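Local structure of sugar-binding transcriptional regulator, LacI family (3CS3) at residues A61-W66 / K71-F76; G104-A109 / L137-R142; K169-P174 / Y193-E198. The protein probably acts as a sugar-responsive transcriptional regulator of the LacI family, whose DNA-binding activity would depend on effector binding to the domain described here. One frame throughout, in Å; residues are numbered along the deposited sequence.

Interaction 1: residues A61-W66 / K71-F76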
ATOM      1  N   ALA A  61      -4.114 -12.812 -16.552  1.00 31.44           N
ATOM      2  CA  ALA A  61      -4.482 -11.887 -15.487  1.00 30.56           C
ATOM      3  C   ALA A  61      -4.743 -12.562 -14.147  1.00 34.55           C
ATOM      4  O   ALA A  61      -5.254 -13.683 -14.092  1.00 34.53           O
ATOM      5  CB  ALA A  61      -5.687 -11.029 -15.904  1.00 29.30           C
ATOM      6  N   ILE A  62      -4.364 -11.868 -13.075  1.00 32.06           N
ATOM      7  CA  ILE A  62      -4.774 -12.210 -11.723  1.00 26.86           C
ATOM      8  C   ILE A  62      -5.642 -11.054 -11.224  1.00 32.18           C
ATOM      9  O   ILE A  62      -5.184  -9.915 -11.171  1.00 28.97           O
ATOM     10  CB  ILE A  62      -3.563 -12.446 -10.790  1.00 27.83           C
ATOM     11  CG1 ILE A  62      -2.781 -13.692 -11.226  1.00 26.45           C
ATOM     12  CG2 ILE A  62      -4.010 -12.594  -9.334  1.00 23.21           C
ATOM     13  CD1 ILE A  62      -1.424 -13.831 -10.554  1.00 24.69           C
ATOM     14  N   ILE A  63      -6.893 -11.347 -10.873  1.00 32.58           N
ATOM     15  CA  ILE A  63      -7.867 -10.302 -10.533  1.00 30.57           C
ATOM     16  C   ILE A  63      -8.285 -10.323  -9.060  1.00 34.59           C
ATOM     17  O   ILE A  63      -8.830 -11.320  -8.564  1.00 30.13           O
ATOM     18  CB  ILE A  63      -9.163 -10.405 -11.397  1.00 37.10           C
ATOM     19  CG1 ILE A  63      -8.852 -10.676 -12.880  1.00 32.08           C
ATOM     20  CG2 ILE A  63     -10.080  -9.176 -11.190  1.00 32.03           C
ATOM     21  CD1 ILE A  63      -8.465  -9.474 -13.688  1.00 47.43           C
ATOM     22  N   LEU A  64      -8.028  -9.213  -8.374  1.00 28.75           N
ATOM     23  CA  LEU A  64      -8.607  -8.947  -7.064  1.00 30.76           C
ATOM     24  C   LEU A  64      -9.191  -7.530  -7.066  1.00 33.96           C
ATOM     25  O   LEU A  64      -8.569  -6.587  -6.574  1.00 33.64           O
ATOM     26  CB  LEU A  64      -7.565  -9.148  -5.953  1.00 32.13           C
ATOM     27  CG  LEU A  64      -7.856  -8.885  -4.462  1.00 37.17           C
ATOM     28  CD1 LEU A  64      -9.301  -9.130  -4.048  1.00 35.59           C
ATOM     29  CD2 LEU A  64      -6.925  -9.714  -3.613  1.00 35.55           C
ATOM     30  N   ASP A  65     -10.395  -7.401  -7.624  1.00 31.79           N
ATOM     31  CA  ASP A  65     -11.055  -6.111  -7.809  1.00 34.73           C
ATOM     32  C   ASP A  65     -12.536  -6.346  -8.076  1.00 38.18           C
ATOM     33  O   ASP A  65     -12.897  -6.817  -9.150  1.00 36.76           O
ATOM     34  CB  ASP A  65     -10.425  -5.364  -8.996  1.00 36.13           C
ATOM     35  CG  ASP A  65     -10.997  -3.960  -9.201  1.00 46.41           C
ATOM     36  OD1 ASP A  65     -11.819  -3.483  -8.382  1.00 47.77           O
ATOM     37  OD2 ASP A  65     -10.610  -3.324 -10.205  1.00 48.74           O
ATOM     38  N   TRP A  66     -13.386  -5.988  -7.113  1.00 42.38           N
ATOM     39  CA  TRP A  66     -14.834  -6.214  -7.216  1.00 49.65           C
ATOM     40  C   TRP A  66     -15.523  -5.318  -8.256  1.00 48.31           C
ATOM     41  O   TRP A  66     -16.625  -5.629  -8.710  1.00 55.53           O
ATOM     42  CB  TRP A  66     -15.511  -6.065  -5.843  1.00 55.92           C
ATOM     43  CG  TRP A  66     -15.584  -4.646  -5.365  1.00 63.08           C
ATOM     44  CD1 TRP A  66     -14.601  -3.948  -4.738  1.00 65.92           C
ATOM     45  CD2 TRP A  66     -16.697  -3.747  -5.492  1.00 68.90           C
ATOM     46  NE1 TRP A  66     -15.022  -2.671  -4.459  1.00 66.03           N
ATOM     47  CE2 TRP A  66     -16.305  -2.516  -4.915  1.00 70.79           C
ATOM     48  CE3 TRP A  66     -17.984  -3.860  -6.041  1.00 73.78           C
ATOM     49  CZ2 TRP A  66     -17.158  -1.402  -4.858  1.00 68.57           C
ATOM     50  CZ3 TRP A  66     -18.835  -2.750  -5.988  1.00 71.26           C
ATOM     51  CH2 TRP A  66     -18.415  -1.538  -5.398  1.00 69.04           C
ATOM     52  N   LYS A  71     -18.498 -10.009 -16.652  1.00 64.39           N
ATOM     53  CA  LYS A  71     -18.693 -10.081 -18.106  1.00 69.03           C
ATOM     54  C   LYS A  71     -17.450  -9.655 -18.902  1.00 63.12           C
ATOM     55  O   LYS A  71     -17.140 -10.254 -19.933  1.00 59.70           O
ATOM     56  CB  LYS A  71     -19.927  -9.278 -18.531  1.00 73.86           C
ATOM     57  CG  LYS A  71     -21.248  -9.942 -18.146  1.00 81.91           C
ATOM     58  CD  LYS A  71     -22.457  -9.089 -18.524  1.00 81.64           C
ATOM     59  CE  LYS A  71     -23.756  -9.754 -18.073  1.00 85.36           C
ATOM     60  NZ  LYS A  71     -24.942  -8.869 -18.246  1.00 82.00           N
ATOM     61  N   GLU A  72     -16.743  -8.639 -18.407  1.00 62.82           N
ATOM     62  CA  GLU A  72     -15.438  -8.241 -18.952  1.00 58.98           C
ATOM     63  C   GLU A  72     -14.362  -9.308 -18.755  1.00 55.17           C
ATOM     64  O   GLU A  72     -13.472  -9.450 -19.598  1.00 55.46           O
ATOM     65  CB  GLU A  72     -14.964  -6.919 -18.339  1.00 60.35           C
ATOM     66  CG  GLU A  72     -14.851  -5.761 -19.319  1.00 77.32           C
ATOM     67  CD  GLU A  72     -16.194  -5.222 -19.765  1.00 84.72           C
ATOM     68  OE1 GLU A  72     -16.545  -5.421 -20.950  1.00 84.11           O
ATOM     69  OE2 GLU A  72     -16.897  -4.604 -18.935  1.00 85.24           O
ATOM     70  N   ILE A  73     -14.441 -10.043 -17.643  1.00 51.45           N
ATOM     71  CA  ILE A  73     -13.485 -11.121 -17.352  1.00 51.41           C
ATOM     72  C   ILE A  73     -13.687 -12.281 -18.329  1.00 48.28           C
ATOM     73  O   ILE A  73     -12.723 -12.754 -18.931  1.00 49.67           O
ATOM     74  CB  ILE A  73     -13.536 -11.588 -15.861  1.00 50.29           C
ATOM     75  CG1 ILE A  73     -13.102 -10.448 -14.937  1.00 49.12           C
ATOM     76  CG2 ILE A  73     -12.659 -12.820 -15.626  1.00 47.16           C
ATOM     77  CD1 ILE A  73     -13.045 -10.799 -13.467  1.00 46.70           C
ATOM     78  N   GLU A  74     -14.941 -12.698 -18.504  1.00 54.01           N
ATOM     79  CA  GLU A  74     -15.305 -13.728 -19.484  1.00 62.02           C
ATOM     80  C   GLU A  74     -14.859 -13.412 -20.919  1.00 66.41           C
ATOM     81  O   GLU A  74     -14.325 -14.286 -21.601  1.00 71.09           O
ATOM     82  CB  GLU A  74     -16.809 -14.017 -19.446  1.00 65.20           C
ATOM     83  CG  GLU A  74     -17.197 -15.270 -18.649  1.00 71.29           C
ATOM     84  CD  GLU A  74     -18.024 -14.983 -17.404  1.00 71.38           C
ATOM     85  OE1 GLU A  74     -18.494 -13.840 -17.235  1.00 84.59           O
ATOM     86  OE2 GLU A  74     -18.227 -15.918 -16.600  1.00 69.04           O
ATOM     87  N   LYS A  75     -15.067 -12.166 -21.355  1.00 68.86           N
ATOM     88  CA  LYS A  75     -14.666 -11.704 -22.695  1.00 71.72           C
ATOM     89  C   LYS A  75     -13.156 -11.768 -22.919  1.00 74.34           C
ATOM     90  O   LYS A  75     -12.697 -12.065 -24.025  1.00 77.35           O
ATOM     91  CB  LYS A  75     -15.139 -10.270 -22.945  1.00 73.56           C
ATOM     92  CG  LYS A  75     -16.604 -10.127 -23.310  1.00 83.30           C
ATOM     93  CD  LYS A  75     -16.946  -8.664 -23.551  1.00 91.89           C
ATOM     94  CE  LYS A  75     -18.412  -8.482 -23.900  1.00100.19           C
ATOM     95  NZ  LYS A  75     -18.752  -7.046 -24.110  1.00103.06           N
ATOM     96  N   PHE A  76     -12.397 -11.476 -21.865  1.00 73.68           N
ATOM     97  CA  PHE A  76     -10.941 -11.558 -21.891  1.00 68.27           C
ATOM     98  C   PHE A  76     -10.479 -13.019 -21.892  1.00 68.25           C
ATOM     99  O   PHE A  76      -9.433 -13.339 -22.455  1.00 68.43           O
ATOM    100  CB  PHE A  76     -10.357 -10.784 -20.705  1.00 70.80           C
ATOM    101  CG  PHE A  76      -8.866 -10.570 -20.776  1.00 72.59           C
ATOM    102  CD1 PHE A  76      -8.282  -9.951 -21.876  1.00 75.77           C
ATOM    103  CD2 PHE A  76      -8.048 -10.958 -19.719  1.00 75.92           C
ATOM    104  CE1 PHE A  76      -6.905  -9.749 -21.930  1.00 69.36           C
ATOM    105  CE2 PHE A  76      -6.672 -10.758 -19.764  1.00 72.56           C
ATOM    106  CZ  PHE A  76      -6.099 -10.153 -20.869  1.00 70.20           C
TER
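Ile63 and Ile73, with Ala61 and Phe76 beside them, join strand 60-64 to helix 70-78 in a beta-alpha-beta unit that continues into strand 82-85. The unit belongs to one of the two alpha/beta lobes of this periplasmic-binding-protein-like fold. The cross-contact is wholly apolar. Ile63 and Ile73 run past each other in opposite directions, so that the gamma branch of the first, CG2, meets the delta methyl of the second, CD1, at 4.1 Å. Ile73 extends CG1 anti to its carbonyl carbon (chi1 -64°) and then holds CD1 extended, which brings CD1 against Ile63 CG2. Nearer the start of the strand, the CB methyl of Ala61 comes up to the edge of the Phe76 ring, near its plane, 4.0 Å from CE2. Alternate strand residues make these contacts: Ala61 and Ile63 face the helix, whereas Ile62 turns to the other side of the sheet and touches Ile243 of helix 232-247.

Backbone bonds hold each element separately. In the helix, Phe76 N donates to Glu72 O at 3.2 Å; in the sheet, Ala61 and Ile63 pair with strand 82-85 and Ile62 with strand 10-15. Further packing closes the layer: Ile83 touches Ile63, Ile73 and Phe76, and His81 stacks on the Phe76 ring.

No hydrogen bond or charge pair links the two segments, and all four touching residues are buried. Their attachment therefore rests on shape and the exclusion of water, while directional bonding stays within the helix and the sheet.

Interaction 2: residues G104-A109 / L137-R142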
ATOM      1  N   GLY A 104     -15.134 -19.954   6.865  1.00 31.67           N
ATOM      2  CA  GLY A 104     -14.372 -20.330   8.051  1.00 30.38           C
ATOM      3  C   GLY A 104     -13.855 -19.139   8.836  1.00 40.02           C
ATOM      4  O   GLY A 104     -13.790 -19.190  10.063  1.00 44.55           O
ATOM      5  N   GLY A 105     -13.486 -18.071   8.126  1.00 37.56           N
ATOM      6  CA  GLY A 105     -13.008 -16.846   8.756  1.00 29.42           C
ATOM      7  C   GLY A 105     -14.090 -16.106   9.517  1.00 29.19           C
ATOM      8  O   GLY A 105     -13.879 -15.691  10.654  1.00 33.56           O
ATOM      9  N   ALA A 106     -15.251 -15.940   8.889  1.00 31.63           N
ATOM     10  CA  ALA A 106     -16.379 -15.280   9.531  1.00 34.41           C
ATOM     11  C   ALA A 106     -16.944 -16.108  10.685  1.00 34.98           C
ATOM     12  O   ALA A 106     -17.372 -15.539  11.682  1.00 37.28           O
ATOM     13  CB  ALA A 106     -17.465 -14.943   8.520  1.00 30.49           C
ATOM     14  N   THR A 107     -16.922 -17.438  10.552  1.00 40.24           N
ATOM     15  CA  THR A 107     -17.342 -18.349  11.628  1.00 38.33           C
ATOM     16  C   THR A 107     -16.439 -18.211  12.849  1.00 39.73           C
ATOM     17  O   THR A 107     -16.924 -18.145  13.975  1.00 44.99           O
ATOM     18  CB  THR A 107     -17.361 -19.832  11.169  1.00 35.28           C
ATOM     19  OG1 THR A 107     -18.328 -19.998  10.130  1.00 38.50           O
ATOM     20  CG2 THR A 107     -17.719 -20.776  12.308  1.00 38.48           C
ATOM     21  N   GLN A 108     -15.133 -18.144  12.616  1.00 39.05           N
ATOM     22  CA  GLN A 108     -14.167 -17.985  13.699  1.00 44.33           C
ATOM     23  C   GLN A 108     -14.277 -16.637  14.415  1.00 44.03           C
ATOM     24  O   GLN A 108     -14.057 -16.558  15.622  1.00 49.55           O
ATOM     25  CB  GLN A 108     -12.748 -18.226  13.189  1.00 42.69           C
ATOM     26  CG  GLN A 108     -12.402 -19.708  13.032  1.00 49.45           C
ATOM     27  CD  GLN A 108     -11.102 -19.939  12.277  1.00 51.78           C
ATOM     28  OE1 GLN A 108     -10.132 -20.462  12.832  1.00 67.04           O
ATOM     29  NE2 GLN A 108     -11.075 -19.543  11.009  1.00 48.19           N
ATOM     30  N   ALA A 109     -14.635 -15.588  13.678  1.00 42.07           N
ATOM     31  CA  ALA A 109     -14.808 -14.264  14.275  1.00 40.90           C
ATOM     32  C   ALA A 109     -16.111 -14.164  15.041  1.00 40.73           C
ATOM     33  O   ALA A 109     -16.143 -13.655  16.159  1.00 46.22           O
ATOM     34  CB  ALA A 109     -14.755 -13.193  13.221  1.00 36.23           C
ATOM     35  N   LEU A 137     -21.086 -12.263   5.222  1.00 41.04           N
ATOM     36  CA  LEU A 137     -22.411 -11.904   5.711  1.00 40.77           C
ATOM     37  C   LEU A 137     -23.328 -13.115   5.879  1.00 39.01           C
ATOM     38  O   LEU A 137     -23.999 -13.234   6.897  1.00 48.54           O
ATOM     39  CB  LEU A 137     -23.060 -10.870   4.791  1.00 36.14           C
ATOM     40  CG  LEU A 137     -24.168 -10.007   5.379  1.00 48.01           C
ATOM     41  CD1 LEU A 137     -23.714  -9.363   6.676  1.00 36.73           C
ATOM     42  CD2 LEU A 137     -24.570  -8.953   4.361  1.00 52.70           C
ATOM     43  N   ALA A 138     -23.331 -14.014   4.896  1.00 39.37           N
ATOM     44  CA  ALA A 138     -24.197 -15.203   4.916  1.00 41.15           C
ATOM     45  C   ALA A 138     -23.916 -16.118   6.099  1.00 43.44           C
ATOM     46  O   ALA A 138     -24.824 -16.740   6.643  1.00 50.28           O
ATOM     47  CB  ALA A 138     -24.073 -15.984   3.615  1.00 33.51           C
ATOM     48  N   VAL A 139     -22.653 -16.183   6.494  1.00 45.97           N
ATOM     49  CA  VAL A 139     -22.224 -17.036   7.591  1.00 45.91           C
ATOM     50  C   VAL A 139     -22.390 -16.339   8.949  1.00 44.85           C
ATOM     51  O   VAL A 139     -22.783 -16.978   9.933  1.00 43.53           O
ATOM     52  CB  VAL A 139     -20.787 -17.565   7.324  1.00 45.03           C
ATOM     53  CG1 VAL A 139     -20.003 -17.798   8.605  1.00 44.77           C
ATOM     54  CG2 VAL A 139     -20.870 -18.835   6.511  1.00 48.85           C
ATOM     55  N   SER A 140     -22.111 -15.033   8.980  1.00 40.69           N
ATOM     56  CA  SER A 140     -22.250 -14.217  10.187  1.00 38.85           C
ATOM     57  C   SER A 140     -23.697 -14.160  10.657  1.00 37.20           C
ATOM     58  O   SER A 140     -23.974 -14.453  11.817  1.00 35.24           O
ATOM     59  CB  SER A 140     -21.739 -12.794   9.950  1.00 38.03           C
ATOM     60  OG  SER A 140     -20.372 -12.794   9.602  1.00 47.62           O
ATOM     61  N   THR A 141     -24.602 -13.796   9.744  1.00 37.74           N
ATOM     62  CA  THR A 141     -26.035 -13.689  10.032  1.00 38.42           C
ATOM     63  C   THR A 141     -26.656 -15.033  10.430  1.00 42.96           C
ATOM     64  O   THR A 141     -27.459 -15.079  11.359  1.00 47.60           O
ATOM     65  CB  THR A 141     -26.820 -13.087   8.849  1.00 33.95           C
ATOM     66  OG1 THR A 141     -26.628 -13.897   7.685  1.00 38.06           O
ATOM     67  CG2 THR A 141     -26.352 -11.667   8.556  1.00 23.83           C
ATOM     68  N   ARG A 142     -26.266 -16.110   9.743  1.00 41.33           N
ATOM     69  CA  ARG A 142     -26.713 -17.471  10.072  1.00 42.38           C
ATOM     70  C   ARG A 142     -26.355 -17.888  11.504  1.00 48.62           C
ATOM     71  O   ARG A 142     -27.206 -18.405  12.235  1.00 50.67           O
ATOM     72  CB  ARG A 142     -26.153 -18.486   9.068  1.00 39.31           C
ATOM     73  CG  ARG A 142     -26.407 -19.955   9.412  1.00 46.61           C
ATOM     74  CD  ARG A 142     -25.687 -20.905   8.457  1.00 51.67           C
ATOM     75  NE  ARG A 142     -24.253 -21.026   8.736  1.00 65.33           N
ATOM     76  CZ  ARG A 142     -23.385 -21.702   7.979  1.00 66.22           C
ATOM     77  NH1 ARG A 142     -22.106 -21.751   8.325  1.00 57.34           N
ATOM     78  NH2 ARG A 142     -23.785 -22.327   6.877  1.00 59.48           N
TER
HETATM   79  O   HOH W   1     -20.257 -21.881  10.143  1.00 54.58           O
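Thr107 and Val139 meet without any flat side chain between them; the flat groups here are peptide carbonyls and the ends of Gln108 and Arg142. Their two helices, 102-115 and 131-146, pack on the parallel sheet of the Rossmann-like C-terminal lobe, side by side before and after strand 121-125. At Gly104 O, the backbone N and the side-chain NE2 of Gln108 arrive from opposite faces of the carbonyl plane. NE2 lies well above that plane, at 2.9 Å from the oxygen. Leu137 O is likewise approached on its two faces, by N and OG1 of Thr141, with OG1 at 2.8 Å.

The short helical segments run in roughly the same direction, crossing at -31° with axes 8.5 Å apart. Ala106 supports this closeness: its small CB sits against Val139 CG1 at 3.8 Å and against Ser140 OG. The hydroxyl of Ser140 is satisfied within its own helix by Arg136 O, so it meets the alanine methyl only as a packing neighbour. On the sheet side, Leu123 and Phe182 touch Ser140.

Thr107 and Val139 cross at about a right angle, and the fit is tight: Thr107 OG1 comes within 3.2 Å of Val139 CG1. The valine torsion, chi1 149°, departs from a staggered position, consistent with crowding here. The same threonine oxygen, set anti to its carbonyl carbon (chi1 -63°), also bonds to Arg103 O one turn earlier.

At the outer rim the end of the Arg142 side chain comes nearer the first helix, and the side chain touches Arg103. A water completes the bridge, donating to Thr107 OG1 at 2.7 Å and accepting a weak hydrogen bond from Arg142 NH1.

Interaction 3: residues K169-P174 / Y193-E198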
ATOM      1  N   LYS A 169     -21.695   7.077  12.465  1.00 68.08           N
ATOM      2  CA  LYS A 169     -23.100   6.681  12.394  1.00 68.71           C
ATOM      3  C   LYS A 169     -23.500   5.809  13.588  1.00 70.97           C
ATOM      4  O   LYS A 169     -24.575   5.996  14.153  1.00 76.77           O
ATOM      5  CB  LYS A 169     -23.385   5.965  11.066  1.00 68.63           C
ATOM      6  CG  LYS A 169     -24.859   5.642  10.808  1.00 77.20           C
ATOM      7  CD  LYS A 169     -25.199   5.563   9.313  1.00 84.14           C
ATOM      8  CE  LYS A 169     -24.850   4.210   8.687  1.00 88.06           C
ATOM      9  NZ  LYS A 169     -23.454   4.148   8.154  1.00 82.42           N
ATOM     10  N   ILE A 170     -22.621   4.880  13.969  1.00 72.14           N
ATOM     11  CA  ILE A 170     -22.843   3.969  15.099  1.00 70.22           C
ATOM     12  C   ILE A 170     -22.955   4.719  16.423  1.00 75.72           C
ATOM     13  O   ILE A 170     -23.911   4.518  17.177  1.00 81.62           O
ATOM     14  CB  ILE A 170     -21.715   2.904  15.206  1.00 66.42           C
ATOM     15  CG1 ILE A 170     -21.799   1.913  14.049  1.00 67.75           C
ATOM     16  CG2 ILE A 170     -21.797   2.139  16.520  1.00 70.16           C
ATOM     17  CD1 ILE A 170     -20.539   1.087  13.846  1.00 75.13           C
ATOM     18  N   LEU A 171     -21.991   5.601  16.683  1.00 77.00           N
ATOM     19  CA  LEU A 171     -21.871   6.259  17.983  1.00 80.20           C
ATOM     20  C   LEU A 171     -22.729   7.522  18.128  1.00 85.45           C
ATOM     21  O   LEU A 171     -22.611   8.249  19.119  1.00 87.51           O
ATOM     22  CB  LEU A 171     -20.400   6.547  18.308  1.00 77.64           C
ATOM     23  CG  LEU A 171     -19.457   5.343  18.418  1.00 76.05           C
ATOM     24  CD1 LEU A 171     -18.004   5.796  18.442  1.00 74.76           C
ATOM     25  CD2 LEU A 171     -19.778   4.472  19.631  1.00 72.42           C
ATOM     26  N   SER A 172     -23.585   7.775  17.139  1.00 89.74           N
ATOM     27  CA  SER A 172     -24.626   8.793  17.247  1.00 93.50           C
ATOM     28  C   SER A 172     -25.863   8.189  17.912  1.00 99.62           C
ATOM     29  O   SER A 172     -26.338   8.699  18.928  1.00101.59           O
ATOM     30  CB  SER A 172     -24.983   9.359  15.871  1.00 91.40           C
ATOM     31  OG  SER A 172     -23.931  10.153  15.355  1.00 83.78           O
ATOM     32  N   GLN A 173     -26.365   7.097  17.332  1.00105.47           N
ATOM     33  CA  GLN A 173     -27.514   6.362  17.865  1.00111.11           C
ATOM     34  C   GLN A 173     -27.154   5.612  19.150  1.00112.59           C
ATOM     35  O   GLN A 173     -26.044   5.082  19.262  1.00111.58           O
ATOM     36  CB  GLN A 173     -28.059   5.376  16.824  1.00112.81           C
ATOM     37  CG  GLN A 173     -28.947   6.009  15.761  1.00118.06           C
ATOM     38  CD  GLN A 173     -28.159   6.576  14.595  1.00123.12           C
ATOM     39  OE1 GLN A 173     -27.565   5.833  13.814  1.00125.63           O
ATOM     40  NE2 GLN A 173     -28.156   7.899  14.469  1.00125.23           N
ATOM     41  N   PRO A 174     -28.084   5.584  20.130  1.00114.85           N
ATOM     42  CA  PRO A 174     -27.867   4.827  21.366  1.00113.76           C
ATOM     43  C   PRO A 174     -27.747   3.323  21.110  1.00109.65           C
ATOM     44  O   PRO A 174     -28.657   2.710  20.543  1.00110.07           O
ATOM     45  CB  PRO A 174     -29.119   5.138  22.201  1.00114.47           C
ATOM     46  CG  PRO A 174     -29.685   6.388  21.608  1.00116.21           C
ATOM     47  CD  PRO A 174     -29.382   6.287  20.149  1.00115.30           C
ATOM     48  N   TYR A 193     -11.100   2.923  14.723  1.00 51.75           N
ATOM     49  CA  TYR A 193     -10.076   3.431  15.655  1.00 49.21           C
ATOM     50  C   TYR A 193      -9.884   4.945  15.541  1.00 52.97           C
ATOM     51  O   TYR A 193      -9.823   5.640  16.556  1.00 57.57           O
ATOM     52  CB  TYR A 193      -8.727   2.758  15.411  1.00 42.98           C
ATOM     53  CG  TYR A 193      -8.491   1.462  16.140  1.00 45.20           C
ATOM     54  CD1 TYR A 193      -9.142   0.290  15.757  1.00 44.16           C
ATOM     55  CD2 TYR A 193      -7.589   1.397  17.193  1.00 36.81           C
ATOM     56  CE1 TYR A 193      -8.912  -0.910  16.419  1.00 34.48           C
ATOM     57  CE2 TYR A 193      -7.349   0.203  17.863  1.00 45.55           C
ATOM     58  CZ  TYR A 193      -8.016  -0.945  17.468  1.00 39.32           C
ATOM     59  OH  TYR A 193      -7.784  -2.130  18.122  1.00 46.11           O
ATOM     60  N   LYS A 194      -9.793   5.436  14.304  1.00 52.67           N
ATOM     61  CA  LYS A 194      -9.629   6.866  14.020  1.00 61.81           C
ATOM     62  C   LYS A 194     -10.694   7.741  14.678  1.00 65.32           C
ATOM     63  O   LYS A 194     -10.358   8.704  15.369  1.00 69.13           O
ATOM     64  CB  LYS A 194      -9.599   7.130  12.510  1.00 57.93           C
ATOM     65  CG  LYS A 194      -8.235   7.509  11.952  1.00 62.48           C
ATOM     66  CD  LYS A 194      -7.349   6.304  11.646  1.00 57.24           C
ATOM     67  CE  LYS A 194      -6.000   6.766  11.095  1.00 59.81           C
ATOM     68  NZ  LYS A 194      -5.331   5.747  10.244  1.00 57.38           N
ATOM     69  N   TYR A 195     -11.964   7.392  14.474  1.00 66.41           N
ATOM     70  CA  TYR A 195     -13.075   8.161  15.037  1.00 67.20           C
ATOM     71  C   TYR A 195     -13.178   8.051  16.557  1.00 66.70           C
ATOM     72  O   TYR A 195     -13.505   9.032  17.226  1.00 72.05           O
ATOM     73  CB  TYR A 195     -14.409   7.775  14.382  1.00 69.71           C
ATOM     74  CG  TYR A 195     -15.566   8.643  14.834  1.00 69.54           C
ATOM     75  CD1 TYR A 195     -16.443   8.210  15.829  1.00 71.18           C
ATOM     76  CD2 TYR A 195     -15.767   9.906  14.285  1.00 68.70           C
ATOM     77  CE1 TYR A 195     -17.492   9.010  16.257  1.00 78.92           C
ATOM     78  CE2 TYR A 195     -16.812  10.713  14.707  1.00 73.69           C
ATOM     79  CZ  TYR A 195     -17.671  10.259  15.691  1.00 74.37           C
ATOM     80  OH  TYR A 195     -18.712  11.052  16.109  1.00 81.26           O
ATOM     81  N   VAL A 196     -12.898   6.865  17.094  1.00 63.45           N
ATOM     82  CA  VAL A 196     -12.965   6.621  18.541  1.00 65.90           C
ATOM     83  C   VAL A 196     -11.863   7.392  19.292  1.00 71.01           C
ATOM     84  O   VAL A 196     -12.048   7.796  20.446  1.00 75.10           O
ATOM     85  CB  VAL A 196     -12.979   5.095  18.857  1.00 60.12           C
ATOM     86  CG1 VAL A 196     -12.781   4.807  20.340  1.00 60.22           C
ATOM     87  CG2 VAL A 196     -14.294   4.485  18.394  1.00 53.64           C
ATOM     88  N   ALA A 197     -10.748   7.638  18.604  1.00 76.81           N
ATOM     89  CA  ALA A 197      -9.671   8.490  19.112  1.00 80.36           C
ATOM     90  C   ALA A 197     -10.106   9.956  19.261  1.00 83.00           C
ATOM     91  O   ALA A 197      -9.500  10.710  20.022  1.00 88.64           O
ATOM     92  CB  ALA A 197      -8.440   8.383  18.219  1.00 78.23           C
ATOM     93  N   GLU A 198     -11.157  10.344  18.542  1.00 80.51           N
ATOM     94  CA  GLU A 198     -11.737  11.682  18.655  1.00 82.83           C
ATOM     95  C   GLU A 198     -12.931  11.729  19.621  1.00 83.47           C
ATOM     96  O   GLU A 198     -13.657  12.726  19.669  1.00 84.43           O
ATOM     97  CB  GLU A 198     -12.164  12.196  17.276  1.00 81.55           C
ATOM     98  CG  GLU A 198     -11.027  12.361  16.273  1.00 83.43           C
ATOM     99  CD  GLU A 198     -11.519  12.649  14.860  1.00 88.19           C
ATOM    100  OE1 GLU A 198     -10.728  12.483  13.906  1.00 88.51           O
ATOM    101  OE2 GLU A 198     -12.698  13.039  14.698  1.00 92.69           O
TER
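Tyr195 and Val196, near the end of helix 186-196, receive one methyl of Leu171, the first residue to leave helical geometry after helix 160-170. Ahead of them on the second segment, Lys194 forms a salt bridge through NZ with Glu216 of the second subunit, which brings this helix close to the dimer interface.

At Tyr195 the ring leaves the helix anti to the backbone N (chi1 -174°) and slides past the leucine in the opposite direction. Leu171 CD1 lies in the ring plane at its edge, about equally far, 3.9 Å, from Tyr195 CD1 and CE1. Tyr164 packs edge-to-face with the same ring. Val196 follows with CG2, at 3.9 Å from Leu171 CD1, so one methyl touches both the aromatic edge and the valine branch, which lie at about a right angle as seen from it. No hydrogen bond crosses between the segments; the contact is apolar. Past it, Glu198 N bonds to Tyr195 O at 3.0 Å as the chain turns.

The leucine thus joins the C-terminal ends of two helices on one face of the parallel sheet of the Rossmann-like C-terminal lobe: Val196 rests on Ile207 of strand 207-210, and Ile170 on Ile154 of strand 151-155.

How the interactions relate
From the N terminus, interaction 1 closes first, a short connection of four residues between a strand and the helix that follows it. Interaction 2 then spans a longer stretch that includes strand 121-125, and interaction 3 spans strand 179-183 and most of helix 186-196. The three follow in series, with no nesting or crossing, and none touches another. Interaction 1 ties helix to sheet in the N-terminal lobe; the other two join helices of the C-terminal lobe, on opposite faces of its parallel sheet, with centres 24 Å apart. Interactions 1 and 3 lie on opposite sides of the chain's centre, their centres 37 Å apart.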